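Local atomic coordinates of phosphonomutase (Burkholderia cenocepacia J2315, PDB entry 4MG4), a protein that belongs to the phosphonomutase enzymes, whose chain folds into a closed TIM barrel of parallel strands and surrounding helices. Residues A[26-31]-A[46-51]; A[160-165]-A[196-201]; A[204-209]-A[229-234]; A[216-221]-A[236-241]. All blocks are in the same frame, centred on the assembly; numbering follows the deposited sequence.

Overall arrangement
All four contacts belong to one closed barrel of eight parallel strands. Contact 4 joins the last two strands, 217-220 and 238-240, and its centre lies about 10 Å from the centre of each of the other three. Contact 1 follows around the barrel, because strand 28-33 pairs with 238-240 and so closes the ring. Contact 2 lies on the far side of strand 217-220, where V197 N is probably hydrogen-bonded to N218 O at 3.0 Å. Contact 3 is outside the sheet: helices 203-212 and 228-234 cover these strands, with L231 on V219 and L209 on V217. Contacts 1 and 2 do not touch; their nearest atoms are about 9 Å apart and their centres about 19 Å.

Contact 1: residues A[26-31]-A[46-51]; sequences QPLALF and GAVALA
L30 makes the main apolar contact, spreading its two methyl groups over two alanines of the other segment. Its CG lies beside the backbone N and anti to the carbonyl carbon; this chi1 of -68° aims CG at the other segment, and chi2 (174°) spreads CD2 to A49 CB at 3.8 Å and CD1 to A51 CB at 4.1 Å. Small methyl side chains suit positions 49 and 51, since both point at the neighbouring strand and must leave room for a leucine fork. At the more exposed V48, L28 CD1 meets V48 CG2 at 3.7 Å, the two side chains sliding past each other in opposite directions.

Together these residues belong to a beta-alpha-beta unit, in which helix 36-44 carries the chain from the first barrel strand to the second. The return to the sheet begins at G46, whose positive phi ends that helix in a Schellman motif, a bend natural to glycine. L50 points the other way, and its side chain packs on A39 and V42 of the helix.

The polar link is made by water, with no direct hydrogen bond between the segments; the touching parts, 28-31 and 48-51, run 55° apart. One water donates to A29 O at 2.8 Å and accepts from V48 N at 2.9 Å. A second accepts from F31 N at 2.9 Å and donates to A49 O at 2.7 Å. A51 N is buried here without any partner. F31 stacks its ring on H241 and also packs on G260 of the second subunit, while L30 O is hydrogen-bonded to H241 ND1.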
loop_
_atom_site.group_PDB
_atom_site.type_symbol
_atom_site.label_atom_id
_atom_site.label_comp_id
_atom_site.label_asym_id
_atom_site.label_seq_id
_atom_site.Cartn_x
_atom_site.Cartn_y
_atom_site.Cartn_z
ATOM N N GLN A 26 -5.042 -1.766 30.928
ATOM C CA GLN A 26 -6.085 -1.451 29.966
ATOM C C GLN A 26 -5.355 -0.937 28.709
ATOM O O GLN A 26 -5.500 0.236 28.356
ATOM C CB GLN A 26 -6.967 -0.366 30.576
ATOM C CG GLN A 26 -8.181 0.073 29.790
ATOM C CD GLN A 26 -9.050 1.009 30.640
ATOM O OE1 GLN A 26 -9.362 0.694 31.806
ATOM N NE2 GLN A 26 -9.382 2.185 30.098
ATOM N N PRO A 27 -4.596 -1.824 28.064
ATOM C CA PRO A 27 -3.560 -1.321 27.129
ATOM C C PRO A 27 -4.112 -0.793 25.816
ATOM O O PRO A 27 -5.117 -1.299 25.268
ATOM C CB PRO A 27 -2.706 -2.570 26.819
ATOM C CG PRO A 27 -3.534 -3.739 27.227
ATOM C CD PRO A 27 -4.388 -3.248 28.365
ATOM N N LEU A 28 -3.394 0.184 25.289
ATOM C CA LEU A 28 -3.574 0.633 23.974
ATOM C C LEU A 28 -3.118 -0.429 22.997
ATOM O O LEU A 28 -1.953 -0.789 22.959
ATOM C CB LEU A 28 -2.721 1.895 23.812
ATOM C CG LEU A 28 -2.681 2.496 22.403
ATOM C CD1 LEU A 28 -4.096 2.829 21.937
ATOM C CD2 LEU A 28 -1.818 3.723 22.341
ATOM N N ALA A 29 -4.001 -0.828 22.080
ATOM C CA ALA A 29 -3.625 -1.772 21.038
ATOM C C ALA A 29 -3.514 -1.023 19.700
ATOM O O ALA A 29 -4.453 -0.317 19.266
ATOM C CB ALA A 29 -4.654 -2.861 20.943
ATOM N N LEU A 30 -2.387 -1.190 19.058
ATOM C CA LEU A 30 -2.071 -0.457 17.803
ATOM C C LEU A 30 -1.825 -1.428 16.701
ATOM O O LEU A 30 -1.152 -2.421 16.890
ATOM C CB LEU A 30 -0.799 0.428 17.923
ATOM C CG LEU A 30 -0.973 1.620 18.869
ATOM C CD1 LEU A 30 0.357 2.359 19.049
ATOM C CD2 LEU A 30 -2.088 2.539 18.406
ATOM N N PHE A 31 -2.309 -1.073 15.499
ATOM C CA PHE A 31 -2.050 -1.813 14.271
ATOM C C PHE A 31 -1.317 -0.846 13.349
ATOM O O PHE A 31 -1.652 0.387 13.295
ATOM C CB PHE A 31 -3.369 -2.300 13.633
ATOM C CG PHE A 31 -4.153 -3.126 14.554
ATOM C CD1 PHE A 31 -3.862 -4.441 14.686
ATOM C CD2 PHE A 31 -5.061 -2.529 15.424
ATOM C CE1 PHE A 31 -4.543 -5.231 15.576
ATOM C CE2 PHE A 31 -5.749 -3.307 16.326
ATOM C CZ PHE A 31 -5.464 -4.645 16.420
ATOM N N GLY A 46 -12.500 0.997 13.895
ATOM C CA GLY A 46 -12.693 1.390 15.294
ATOM C C GLY A 46 -11.442 1.654 16.074
ATOM O O GLY A 46 -11.482 1.773 17.309
ATOM N N ALA A 47 -10.305 1.759 15.403
ATOM C CA ALA A 47 -9.077 2.040 16.143
ATOM C C ALA A 47 -9.155 3.367 16.835
ATOM O O ALA A 47 -9.841 4.302 16.365
ATOM C CB ALA A 47 -7.904 2.035 15.216
ATOM N N VAL A 48 -8.420 3.476 17.942
ATOM C CA VAL A 48 -8.407 4.730 18.711
ATOM C C VAL A 48 -7.169 5.603 18.433
ATOM O O VAL A 48 -7.135 6.783 18.774
ATOM C CB VAL A 48 -8.548 4.441 20.218
ATOM C CG1 VAL A 48 -9.919 3.825 20.475
ATOM C CG2 VAL A 48 -7.481 3.491 20.710
ATOM N N ALA A 49 -6.191 5.007 17.787
ATOM C CA ALA A 49 -5.010 5.700 17.338
ATOM C C ALA A 49 -4.410 4.857 16.228
ATOM O O ALA A 49 -4.738 3.671 16.126
ATOM C CB ALA A 49 -4.036 5.823 18.477
ATOM N N LEU A 50 -3.515 5.444 15.443
ATOM C CA LEU A 50 -2.754 4.738 14.406
ATOM C C LEU A 50 -1.237 4.804 14.660
ATOM O O LEU A 50 -0.724 5.810 15.184
ATOM C CB LEU A 50 -2.982 5.363 13.039
ATOM C CG LEU A 50 -4.489 5.417 12.632
ATOM C CD1 LEU A 50 -4.552 6.160 11.322
ATOM C CD2 LEU A 50 -5.181 4.065 12.585
ATOM N N ALA A 51 -0.546 3.753 14.216
ATOM C CA ALA A 51 0.886 3.735 14.219
ATOM C C ALA A 51 1.376 3.448 12.815
ATOM O O ALA A 51 0.710 2.710 12.068
ATOM C CB ALA A 51 1.410 2.654 15.148
HETATM O O HOH W 1 -6.680 1.181 18.398
HETATM O O HOH W 2 -4.291 1.063 15.482
#

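Contact 2: residues A[160-165]-A[196-201]; sequences RTDVFF and FVPGLR
The R160 guanidinium carries P198 CG over one face, 3.3 Å above its plane and shifted toward the rim, while D162 OD1 and F165 CD2 lie in the plane at its edge. R160 NH2 in turn sits over the centre of the F165 ring, 3.4 Å above it, and G199 N comes to that ring's edge. The F164 ring receives L200 CD1 over its face in a CH-pi contact, 3.8 Å from the centroid. P198 CD lies over the centre of the F196 ring, 3.7 Å above its plane. R160 runs extended alongside F196, with guanidinium and ring planes 85° apart. A salt bridge from R160 NE to D162 OD1, 2.8 Å long and made to the syn lone pair of D162 OD1, fixes the rotation of the guanidinium.

The backbones join through T161 N, which donates to F196 O at 2.9 Å, nearly in line with the carbonyl. Farther on a water takes over, donating to T161 O and P198 O and accepting from F164 N. Residues 197-200 form a type II turn; glycine suits position 199, where phi is 85° and F165 CA lies only 4.2 Å from G199 CA.

These are the loops that follow two adjacent strands of the TIM barrel, 156-160 and 194-196. T161 OG1 is hydrogen-bonded to D123 OD2; F164 also packs on T180 of helix 174-190, L200 on I206 and L209 of helix 203-212, and F196 on M220 of strand 217-220.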
loop_
_atom_site.group_PDB
_atom_site.type_symbol
_atom_site.label_atom_id
_atom_site.label_comp_id
_atom_site.label_asym_id
_atom_site.label_seq_id
_atom_site.Cartn_x
_atom_site.Cartn_y
_atom_site.Cartn_z
ATOM N N ARG A 160 12.299 2.215 22.257
ATOM C CA ARG A 160 12.414 0.808 21.983
ATOM C C ARG A 160 13.803 0.334 22.357
ATOM O O ARG A 160 14.804 0.949 21.990
ATOM C CB ARG A 160 12.229 0.593 20.488
ATOM C CG ARG A 160 12.467 -0.841 20.100
ATOM C CD ARG A 160 12.072 -1.121 18.662
ATOM N NE ARG A 160 12.623 -2.386 18.232
ATOM C CZ ARG A 160 12.142 -3.131 17.216
ATOM N NH1 ARG A 160 11.060 -2.745 16.546
ATOM N NH2 ARG A 160 12.736 -4.290 16.909
ATOM N N THR A 161 13.858 -0.721 23.135
ATOM C CA THR A 161 15.136 -1.365 23.446
ATOM C C THR A 161 15.163 -2.744 22.829
ATOM O O THR A 161 14.163 -3.474 22.889
ATOM C CB THR A 161 15.482 -1.431 24.952
ATOM O OG1 THR A 161 16.789 -1.980 25.082
ATOM C CG2 THR A 161 14.513 -2.231 25.779
ATOM N N ASP A 162 16.283 -3.068 22.188
ATOM C CA ASP A 162 16.421 -4.362 21.534
ATOM C C ASP A 162 17.096 -5.445 22.358
ATOM O O ASP A 162 17.471 -6.474 21.796
ATOM C CB ASP A 162 17.096 -4.158 20.201
ATOM C CG ASP A 162 16.171 -3.569 19.156
ATOM O OD1 ASP A 162 14.933 -3.623 19.277
ATOM O OD2 ASP A 162 16.698 -3.052 18.158
ATOM N N VAL A 163 17.221 -5.267 23.670
ATOM C CA VAL A 163 17.897 -6.260 24.526
ATOM C C VAL A 163 17.348 -7.645 24.286
ATOM O O VAL A 163 18.133 -8.611 24.127
ATOM C CB VAL A 163 17.803 -5.896 26.025
ATOM C CG1 VAL A 163 18.321 -7.031 26.933
ATOM C CG2 VAL A 163 18.606 -4.647 26.282
ATOM N N PHE A 164 16.026 -7.788 24.330
ATOM C CA PHE A 164 15.424 -9.128 24.196
ATOM C C PHE A 164 15.309 -9.505 22.737
ATOM O O PHE A 164 15.434 -10.673 22.384
ATOM C CB PHE A 164 14.044 -9.202 24.900
ATOM C CG PHE A 164 14.125 -9.416 26.380
ATOM C CD1 PHE A 164 14.306 -10.662 26.920
ATOM C CD2 PHE A 164 14.027 -8.385 27.222
ATOM C CE1 PHE A 164 14.380 -10.825 28.295
ATOM C CE2 PHE A 164 14.046 -8.532 28.611
ATOM C CZ PHE A 164 14.246 -9.772 29.140
ATOM N N PHE A 165 15.087 -8.516 21.883
ATOM C CA PHE A 165 14.770 -8.693 20.482
ATOM C C PHE A 165 15.955 -9.374 19.767
ATOM O O PHE A 165 15.753 -10.262 18.916
ATOM C CB PHE A 165 14.504 -7.317 19.829
ATOM C CG PHE A 165 14.115 -7.421 18.368
ATOM C CD1 PHE A 165 12.881 -7.945 18.053
ATOM C CD2 PHE A 165 14.970 -6.998 17.365
ATOM C CE1 PHE A 165 12.502 -8.081 16.732
ATOM C CE2 PHE A 165 14.597 -7.138 16.027
ATOM C CZ PHE A 165 13.361 -7.672 15.733
ATOM N N PHE A 196 9.323 0.241 24.955
ATOM C CA PHE A 196 8.906 -0.846 24.091
ATOM C C PHE A 196 10.014 -1.949 24.104
ATOM O O PHE A 196 11.188 -1.681 23.825
ATOM C CB PHE A 196 8.658 -0.318 22.674
ATOM C CG PHE A 196 8.289 -1.356 21.639
ATOM C CD1 PHE A 196 7.492 -2.453 21.968
ATOM C CD2 PHE A 196 8.665 -1.188 20.332
ATOM C CE1 PHE A 196 7.058 -3.353 20.976
ATOM C CE2 PHE A 196 8.320 -2.108 19.359
ATOM C CZ PHE A 196 7.514 -3.195 19.694
ATOM N N VAL A 197 9.618 -3.167 24.491
ATOM C CA VAL A 197 10.529 -4.306 24.622
ATOM C C VAL A 197 10.040 -5.450 23.689
ATOM O O VAL A 197 9.432 -6.409 24.162
ATOM C CB VAL A 197 10.648 -4.791 26.090
ATOM C CG1 VAL A 197 11.761 -5.844 26.189
ATOM C CG2 VAL A 197 10.963 -3.611 26.976
ATOM N N PRO A 198 10.308 -5.343 22.390
ATOM C CA PRO A 198 9.955 -6.442 21.501
ATOM C C PRO A 198 10.764 -7.672 21.758
ATOM O O PRO A 198 11.870 -7.606 22.339
ATOM C CB PRO A 198 10.246 -5.861 20.111
ATOM C CG PRO A 198 11.259 -4.795 20.311
ATOM C CD PRO A 198 10.871 -4.205 21.636
ATOM N N GLY A 199 10.218 -8.808 21.362
ATOM C CA GLY A 199 10.918 -10.050 21.549
ATOM C C GLY A 199 10.744 -10.687 22.887
ATOM O O GLY A 199 11.242 -11.780 23.111
ATOM N N LEU A 200 9.975 -10.061 23.756
ATOM C CA LEU A 200 9.718 -10.544 25.075
ATOM C C LEU A 200 8.298 -11.137 25.153
ATOM O O LEU A 200 7.330 -10.441 24.900
ATOM C CB LEU A 200 9.860 -9.387 26.062
ATOM C CG LEU A 200 9.619 -9.774 27.514
ATOM C CD1 LEU A 200 10.602 -10.876 27.951
ATOM C CD2 LEU A 200 9.637 -8.558 28.385
ATOM N N ARG A 201 8.214 -12.431 25.468
ATOM C CA ARG A 201 6.967 -13.219 25.565
ATOM C C ARG A 201 6.747 -13.913 26.922
ATOM O O ARG A 201 5.674 -14.390 27.175
ATOM C CB ARG A 201 6.961 -14.278 24.412
HETATM O O HOH W 3 13.851 -6.132 23.310
#

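Contact 3: residues A[204-209]-A[229-234]; sequences ALIRAL and AELAEY
R207 and E233 form a two-pronged salt bridge between neighbouring helices of the outer layer of a TIM barrel. The short axes of 204-209 and 229-234 run 40° apart in the same general sense and come within 9.8 Å of each other. R207 approaches end-on and gives one nitrogen to each carboxylate oxygen. NH2 meets E233 OE1 at 2.8 Å on its syn lone pair, although the oxygen is tilted from the guanidinium plane; NH1 reaches E233 OE2 at 3.1 Å in a straighter bond that leaves the carboxylate plane by 33°. The groups are therefore twisted against each other rather than coplanar.

The same arginine also meets Y234. Its guanidinium lays one face over Y234 CD1, with CZ 3.5 Å from that carbon, and R207 NH2 stands at the edge of the tyrosine ring. A long arginine suits this exposed position, since its aliphatic part runs past the CD1 side of the ring while its charged end reaches the glutamate. Deeper in, I206 supplies branched apolar surface: CG2 touches Y234 CB at 3.8 Å, and CD1 touches L231 CD2, also at 3.8 Å.

The R207 chain is extended from CG to NE to span the gap, whereas E233 bends at chi2 (-89°) to turn its carboxylate to the arginine. Farther out, T210 OG1 is hydrogen-bonded to Y234 O and R207 O, though its one proton can fully serve only one at a time; the Y234 O bond links the helices. L231 packs on V219 of the sheet. Over one face of the tyrosine, E230 O lies 3.2 Å from the Y234 ring plane, above its centre.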
loop_
_atom_site.group_PDB
_atom_site.type_symbol
_atom_site.label_atom_id
_atom_site.label_comp_id
_atom_site.label_asym_id
_atom_site.label_seq_id
_atom_site.Cartn_x
_atom_site.Cartn_y
_atom_site.Cartn_z
ATOM N N ALA A 204 6.444 -14.359 33.289
ATOM C CA ALA A 204 7.108 -13.972 34.508
ATOM C C ALA A 204 7.989 -12.757 34.281
ATOM O O ALA A 204 8.085 -11.891 35.157
ATOM C CB ALA A 204 8.000 -15.076 35.023
ATOM N N LEU A 205 8.721 -12.777 33.157
ATOM C CA LEU A 205 9.558 -11.612 32.861
ATOM C C LEU A 205 8.744 -10.347 32.569
ATOM O O LEU A 205 9.147 -9.255 32.996
ATOM C CB LEU A 205 10.554 -11.915 31.751
ATOM C CG LEU A 205 11.623 -12.986 32.063
ATOM C CD1 LEU A 205 12.438 -13.232 30.797
ATOM C CD2 LEU A 205 12.537 -12.721 33.240
ATOM N N ILE A 206 7.620 -10.486 31.874
ATOM C CA ILE A 206 6.769 -9.319 31.552
ATOM C C ILE A 206 6.238 -8.761 32.875
ATOM O O ILE A 206 6.256 -7.548 33.082
ATOM C CB ILE A 206 5.643 -9.647 30.582
ATOM C CG1 ILE A 206 6.180 -9.981 29.192
ATOM C CG2 ILE A 206 4.672 -8.443 30.493
ATOM C CD1 ILE A 206 5.167 -10.680 28.334
ATOM N N ARG A 207 5.805 -9.633 33.801
ATOM C CA ARG A 207 5.311 -9.167 35.095
ATOM C C ARG A 207 6.368 -8.394 35.853
ATOM O O ARG A 207 6.105 -7.344 36.463
ATOM C CB ARG A 207 4.850 -10.346 35.946
ATOM C CG ARG A 207 3.561 -11.000 35.465
ATOM C CD ARG A 207 3.189 -12.066 36.499
ATOM N NE ARG A 207 2.079 -12.902 36.060
ATOM C CZ ARG A 207 0.781 -12.610 36.131
ATOM N NH1 ARG A 207 0.374 -11.403 36.517
ATOM N NH2 ARG A 207 -0.096 -13.483 35.699
ATOM N N ALA A 208 7.583 -8.934 35.860
ATOM C CA ALA A 208 8.694 -8.281 36.541
ATOM C C ALA A 208 9.030 -6.930 35.949
ATOM O O ALA A 208 9.307 -5.954 36.662
ATOM C CB ALA A 208 9.934 -9.171 36.544
ATOM N N LEU A 209 8.933 -6.885 34.624
ATOM C CA LEU A 209 9.156 -5.643 33.879
ATOM C C LEU A 209 8.146 -4.572 34.203
ATOM O O LEU A 209 8.519 -3.438 34.434
ATOM C CB LEU A 209 9.131 -5.955 32.381
ATOM C CG LEU A 209 9.392 -4.774 31.472
ATOM C CD1 LEU A 209 10.730 -4.106 31.689
ATOM C CD2 LEU A 209 9.217 -5.225 30.017
ATOM N N ALA A 229 -5.696 -10.327 26.633
ATOM C CA ALA A 229 -6.209 -10.297 28.001
ATOM C C ALA A 229 -5.106 -10.674 29.005
ATOM O O ALA A 229 -5.052 -10.142 30.119
ATOM C CB ALA A 229 -7.398 -11.230 28.134
ATOM N N GLU A 230 -4.271 -11.644 28.651
ATOM C CA GLU A 230 -3.165 -12.024 29.522
ATOM C C GLU A 230 -2.174 -10.887 29.680
ATOM O O GLU A 230 -1.807 -10.527 30.762
ATOM C CB GLU A 230 -2.426 -13.262 28.996
ATOM C CG GLU A 230 -3.300 -14.500 29.158
ATOM C CD GLU A 230 -2.686 -15.783 28.646
ATOM O OE1 GLU A 230 -2.123 -15.722 27.531
ATOM O OE2 GLU A 230 -2.775 -16.840 29.375
ATOM N N LEU A 231 -1.743 -10.341 28.564
ATOM C CA LEU A 231 -0.841 -9.169 28.632
ATOM C C LEU A 231 -1.383 -8.013 29.502
ATOM O O LEU A 231 -0.656 -7.431 30.361
ATOM C CB LEU A 231 -0.526 -8.696 27.215
ATOM C CG LEU A 231 0.288 -9.674 26.399
ATOM C CD1 LEU A 231 0.449 -9.132 24.982
ATOM C CD2 LEU A 231 1.649 -9.957 27.025
ATOM N N ALA A 232 -2.663 -7.684 29.348
ATOM C CA ALA A 232 -3.314 -6.682 30.165
ATOM C C ALA A 232 -3.218 -7.024 31.657
ATOM O O ALA A 232 -2.882 -6.192 32.487
ATOM C CB ALA A 232 -4.800 -6.510 29.795
ATOM N N GLU A 233 -3.511 -8.284 32.005
ATOM C CA GLU A 233 -3.404 -8.727 33.361
ATOM C C GLU A 233 -1.987 -8.680 33.941
ATOM O O GLU A 233 -1.855 -8.480 35.145
ATOM C CB GLU A 233 -4.069 -10.139 33.527
ATOM C CG GLU A 233 -4.201 -10.607 34.975
ATOM C CD GLU A 233 -3.027 -11.393 35.558
ATOM O OE1 GLU A 233 -2.419 -12.233 34.855
ATOM O OE2 GLU A 233 -2.677 -11.139 36.686
ATOM N N TYR A 234 -0.942 -8.785 33.100
ATOM C CA TYR A 234 0.432 -8.632 33.534
ATOM C C TYR A 234 0.787 -7.189 33.814
ATOM O O TYR A 234 1.848 -6.942 34.366
ATOM C CB TYR A 234 1.454 -9.153 32.483
ATOM C CG TYR A 234 1.278 -10.578 32.008
ATOM C CD1 TYR A 234 0.599 -11.534 32.783
ATOM C CD2 TYR A 234 1.723 -10.956 30.753
ATOM C CE1 TYR A 234 0.411 -12.831 32.298
ATOM C CE2 TYR A 234 1.543 -12.246 30.270
ATOM C CZ TYR A 234 0.888 -13.172 31.048
ATOM O OH TYR A 234 0.707 -14.464 30.510
#

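Contact 4: residues A[216-221]-A[236-241]; sequences PVNVMR and VARISH
N218 ND2 faces three acceptors: it donates a nearly straight bond to S240 OG at 2.8 Å, in its own amide plane, and weaker ones to R238 O and V219 O. CG stands anti to the backbone N (chi1 179°), which runs the amide along the strand toward the serine. A water donates to N218 OD1 and hydrogen-bonds to S240 OG, and N158 ND2 is a further partner of OD1. An amide suits this interior face because it can both give and receive.

Strands 217-220 and 238-240 are parallel neighbours that, with helix 228-234, form the last beta-alpha-beta unit of the TIM barrel. Their backbone bonds alternate between partners: V219 N to R238 O at 3.1 Å, S240 N to V219 O at 3.0 Å, and R221 N to S240 O at 2.7 Å. At the start, V217 O accepts from A237 N at 2.9 Å and weakly from R238 N.

Branched V219 and I239 face the other way, both packing against L231 of helix 228-234. V219 CG2 meets V236 CG1 at 3.8 Å, while aliphatic R221 CG lies 3.4 Å from I239 CG2. R221 NE is hydrogen-bonded to P226 O, and R238 NH1 to H22 NE2.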
loop_
_atom_site.group_PDB
_atom_site.type_symbol
_atom_site.label_atom_id
_atom_site.label_comp_id
_atom_site.label_asym_id
_atom_site.label_seq_id
_atom_site.Cartn_x
_atom_site.Cartn_y
_atom_site.Cartn_z
ATOM N N PRO A 216 5.387 3.372 31.171
ATOM C CA PRO A 216 4.405 2.427 30.615
ATOM C C PRO A 216 5.005 1.465 29.624
ATOM O O PRO A 216 5.770 1.893 28.740
ATOM C CB PRO A 216 3.384 3.279 29.890
ATOM C CG PRO A 216 3.874 4.667 30.013
ATOM C CD PRO A 216 4.954 4.770 31.016
ATOM N N VAL A 217 4.691 0.196 29.792
ATOM C CA VAL A 217 5.337 -0.849 29.006
ATOM C C VAL A 217 4.534 -1.256 27.794
ATOM O O VAL A 217 3.319 -1.559 27.860
ATOM C CB VAL A 217 5.606 -2.076 29.884
ATOM C CG1 VAL A 217 6.159 -3.257 29.127
ATOM C CG2 VAL A 217 6.585 -1.721 31.003
ATOM N N ASN A 218 5.246 -1.316 26.655
ATOM C CA ASN A 218 4.722 -1.838 25.361
ATOM C C ASN A 218 5.412 -3.135 25.109
ATOM O O ASN A 218 6.649 -3.210 25.082
ATOM C CB ASN A 218 5.072 -0.764 24.332
ATOM C CG ASN A 218 4.693 -1.005 22.860
ATOM O OD1 ASN A 218 5.047 -0.109 22.053
ATOM N ND2 ASN A 218 4.069 -2.108 22.450
ATOM N N VAL A 219 4.598 -4.171 24.835
ATOM C CA VAL A 219 5.128 -5.443 24.346
ATOM C C VAL A 219 4.493 -5.728 22.990
ATOM O O VAL A 219 3.508 -5.065 22.599
ATOM C CB VAL A 219 4.879 -6.611 25.314
ATOM C CG1 VAL A 219 5.633 -6.403 26.604
ATOM C CG2 VAL A 219 3.387 -6.761 25.556
ATOM N N MET A 220 5.087 -6.689 22.263
ATOM C CA MET A 220 4.637 -7.040 20.894
ATOM C C MET A 220 3.880 -8.344 21.064
ATOM O O MET A 220 4.280 -9.181 21.852
ATOM C CB MET A 220 5.828 -7.094 19.828
ATOM C CG MET A 220 5.480 -6.589 18.355
ATOM S SD MET A 220 6.914 -6.728 17.264
ATOM C CE MET A 220 6.759 -8.430 16.780
ATOM N N ARG A 221 2.734 -8.493 20.400
ATOM C CA ARG A 221 2.047 -9.789 20.353
ATOM C C ARG A 221 2.500 -10.489 19.074
ATOM O O ARG A 221 2.475 -9.886 18.019
ATOM C CB ARG A 221 0.548 -9.578 20.305
ATOM C CG ARG A 221 -0.059 -9.266 21.632
ATOM C CD ARG A 221 -1.375 -9.987 21.866
ATOM N NE ARG A 221 -1.297 -11.383 21.474
ATOM C CZ ARG A 221 -2.038 -11.980 20.549
ATOM N NH1 ARG A 221 -2.970 -11.314 19.862
ATOM N NH2 ARG A 221 -1.828 -13.262 20.303
ATOM N N VAL A 236 0.683 -4.597 31.285
ATOM C CA VAL A 236 1.163 -3.910 30.074
ATOM C C VAL A 236 0.234 -2.741 29.748
ATOM O O VAL A 236 -0.950 -2.826 30.030
ATOM C CB VAL A 236 1.210 -4.940 28.954
ATOM C CG1 VAL A 236 1.299 -4.403 27.596
ATOM C CG2 VAL A 236 2.327 -5.957 29.257
ATOM N N ALA A 237 0.815 -1.654 29.239
ATOM C CA ALA A 237 0.101 -0.461 28.867
ATOM C C ALA A 237 -0.162 -0.268 27.365
ATOM O O ALA A 237 -0.991 0.553 26.960
ATOM C CB ALA A 237 0.861 0.745 29.423
ATOM N N ARG A 238 0.574 -1.000 26.542
ATOM C CA ARG A 238 0.510 -0.806 25.108
ATOM C C ARG A 238 0.896 -2.119 24.406
ATOM O O ARG A 238 1.873 -2.791 24.813
ATOM C CB ARG A 238 1.443 0.321 24.723
ATOM C CG ARG A 238 1.582 0.597 23.216
ATOM C CD ARG A 238 2.325 1.929 23.034
ATOM N NE ARG A 238 2.768 2.171 21.674
ATOM C CZ ARG A 238 3.306 3.330 21.263
ATOM N NH1 ARG A 238 3.406 4.367 22.081
ATOM N NH2 ARG A 238 3.799 3.400 20.018
ATOM N N ILE A 239 0.168 -2.477 23.347
ATOM C CA ILE A 239 0.386 -3.713 22.625
ATOM C C ILE A 239 0.561 -3.405 21.116
ATOM O O ILE A 239 -0.276 -2.713 20.535
ATOM C CB ILE A 239 -0.775 -4.703 22.832
ATOM C CG1 ILE A 239 -0.776 -5.148 24.298
ATOM C CG2 ILE A 239 -0.628 -5.878 21.888
ATOM C CD1 ILE A 239 -1.985 -5.917 24.713
ATOM N N SER A 240 1.648 -3.910 20.553
ATOM C CA SER A 240 2.065 -3.797 19.164
ATOM C C SER A 240 1.989 -5.119 18.471
ATOM O O SER A 240 2.016 -6.179 19.119
ATOM C CB SER A 240 3.616 -3.377 19.144
ATOM O OG SER A 240 3.679 -2.180 19.644
ATOM N N HIS A 241 1.854 -5.048 17.140
ATOM C CA HIS A 241 1.771 -6.274 16.321
ATOM C C HIS A 241 2.789 -6.332 15.170
ATOM O O HIS A 241 2.763 -7.280 14.323
ATOM C CB HIS A 241 0.317 -6.419 15.782
ATOM C CG HIS A 241 -0.724 -6.515 16.853
ATOM N ND1 HIS A 241 -1.389 -5.414 17.360
ATOM C CD2 HIS A 241 -1.186 -7.582 17.556
ATOM C CE1 HIS A 241 -2.227 -5.802 18.312
ATOM N NE2 HIS A 241 -2.137 -7.115 18.431
HETATM O O HOH W 4 5.405 0.054 19.361
#